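Local coordinates for protein dTDP Sugar Isomerase (Desulfovibrio desulfuricans subsp. desulfuricans str. G20, PDB 3EJK) that probably catalyses the epimerization of C3' and C5' of dTDP-4-dehydro-6-deoxy-glucose, giving dTDP-4-dehydro-beta-L-rhamnose, at residues E59-R64 / D131-V136. Numbering follows the deposited sequence.
Sequences EVLPRR and DTPALV
Val60 and Val136 meet through one methyl each, CG2 to CG2 at 4.2 Å, on the buried face of an antiparallel strand pair. Ala134 shares that face, and strands 123-128 and 84-90 close over it: Phe126 touches both valines, Ala128 touches Val60, and Ile85 touches Ala134 and Val136. This is the interior of the jelly-roll barrel characteristic of the cupin fold, where the sheet holding 54-60 and 134-140 faces the one holding 84-90 and 123-128. Leu61 starts out away from 131-136, but with CG anti to the carbonyl carbon (chi1 -63°) its CD2 comes back to Pro133 CB at 4.1 Å. The Pro62 ring lies mainly against the backbone of 131-133, CB 3.8 Å from Thr132 N, and its CD also touches Pro133 CG. From Leu61 to Arg64 the chain makes a type II turn, closed by a hydrogen bond from Arg64 N to Leu61 O, and Arg63 NE bonds to Gly130 O.

Val60 and Ala134 form the hydrogen-bonded pair: Ala134 N gives a bond to Val60 O at 2.8 Å and Val60 N returns one to Ala134 O, both nearly straight at hydrogen. Ala134 O also takes a CA-H contact from Glu59, its CA 3.5 Å away, and a weak bond from a water. Glu59, opposite Leu135 in a non-hydrogen-bonded pair, runs out extended on the other face, its CG beside Ala134 O. Its OE2 accepts a bond from the same water at 2.7 Å and forms a salt bridge with Arg109 of the second subunit.

The chemistry thus changes across the strands: small aliphatic side chains pack against the opposing sheet, paired amides fix the register, and the other face, meeting the second subunit, carries Leu135 and a carboxylate whose charge Arg109 probably balances.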
# COMPACT_ATOMS: atom_id res chain seq x y z
N GLU A 59 3.09 8.34 5.12
CA GLU A 59 3.41 9.42 4.21
C GLU A 59 4.59 10.16 4.78
O GLU A 59 4.68 10.36 5.99
CB GLU A 59 2.25 10.35 4.02
CG GLU A 59 2.60 11.54 3.19
CD GLU A 59 1.38 12.26 2.69
OE1 GLU A 59 0.76 13.04 3.44
OE2 GLU A 59 1.05 12.08 1.51
N VAL A 60 5.53 10.48 3.90
CA VAL A 60 6.69 11.27 4.27
C VAL A 60 6.80 12.42 3.30
O VAL A 60 7.00 12.22 2.11
CB VAL A 60 8.00 10.45 4.28
CG1 VAL A 60 9.15 11.29 4.86
CG2 VAL A 60 7.83 9.18 5.12
N LEU A 61 6.60 13.63 3.82
CA LEU A 61 6.70 14.84 2.99
C LEU A 61 8.16 15.05 2.59
O LEU A 61 9.08 14.61 3.30
CB LEU A 61 6.15 16.06 3.71
CG LEU A 61 4.67 15.99 4.05
CD1 LEU A 61 4.25 17.30 4.70
CD2 LEU A 61 3.85 15.75 2.80
N PRO A 62 8.39 15.75 1.48
CA PRO A 62 9.77 15.90 1.01
C PRO A 62 10.69 16.52 2.01
O PRO A 62 10.38 17.54 2.61
CB PRO A 62 9.65 16.79 -0.25
CG PRO A 62 8.27 17.35 -0.23
CD PRO A 62 7.42 16.41 0.59
N ARG A 63 11.83 15.86 2.14
CA ARG A 63 12.97 16.26 2.99
C ARG A 63 12.69 16.05 4.45
O ARG A 63 13.50 16.41 5.28
CB ARG A 63 13.42 17.70 2.77
CG ARG A 63 13.64 18.10 1.32
CD ARG A 63 14.63 17.25 0.61
NE ARG A 63 14.68 17.63 -0.80
CZ ARG A 63 15.62 18.39 -1.35
NH1 ARG A 63 16.64 18.82 -0.63
NH2 ARG A 63 15.56 18.68 -2.64
N ARG A 64 11.54 15.47 4.74
CA ARG A 64 11.15 15.12 6.11
C ARG A 64 11.72 13.76 6.53
O ARG A 64 11.85 12.80 5.75
CB ARG A 64 9.63 15.17 6.28
CG ARG A 64 9.02 16.56 6.04
CD ARG A 64 9.63 17.63 6.89
NE ARG A 64 9.45 17.35 8.31
CZ ARG A 64 8.41 17.76 9.02
NH1 ARG A 64 7.47 18.47 8.45
NH2 ARG A 64 8.33 17.46 10.31
N ASP A 131 11.42 16.52 -4.18
CA ASP A 131 10.49 17.61 -3.93
C ASP A 131 9.02 17.23 -3.97
O ASP A 131 8.16 18.08 -4.12
CB ASP A 131 10.76 18.77 -4.89
CG ASP A 131 10.46 18.43 -6.32
OD1 ASP A 131 9.97 17.30 -6.57
OD2 ASP A 131 10.72 19.28 -7.20
N THR A 132 8.77 15.93 -3.85
CA THR A 132 7.40 15.41 -3.76
C THR A 132 7.33 14.33 -2.68
O THR A 132 8.34 13.72 -2.35
CB THR A 132 6.85 14.91 -5.12
OG1 THR A 132 7.64 13.82 -5.60
CG2 THR A 132 6.86 16.04 -6.13
N PRO A 133 6.14 14.11 -2.12
CA PRO A 133 6.04 13.16 -1.02
C PRO A 133 6.23 11.71 -1.40
O PRO A 133 6.05 11.30 -2.56
CB PRO A 133 4.62 13.37 -0.48
CG PRO A 133 4.08 14.59 -1.18
CD PRO A 133 4.85 14.73 -2.45
N ALA A 134 6.62 10.95 -0.40
CA ALA A 134 6.77 9.53 -0.52
C ALA A 134 5.65 8.85 0.25
O ALA A 134 5.05 9.42 1.17
CB ALA A 134 8.14 9.06 0.00
N LEU A 135 5.33 7.66 -0.22
CA LEU A 135 4.36 6.79 0.46
C LEU A 135 5.04 5.46 0.69
O LEU A 135 5.36 4.74 -0.25
CB LEU A 135 3.08 6.56 -0.35
CG LEU A 135 2.03 5.83 0.51
CD1 LEU A 135 1.38 6.83 1.51
CD2 LEU A 135 0.99 5.16 -0.33
N VAL A 136 5.28 5.19 1.95
CA VAL A 136 5.92 3.96 2.37
C VAL A 136 4.83 3.00 2.79
O VAL A 136 3.93 3.36 3.55
CB VAL A 136 6.87 4.22 3.59
CG1 VAL A 136 7.61 2.98 3.97
CG2 VAL A 136 7.85 5.36 3.29
O HOH W 1 2.40 10.32 -0.03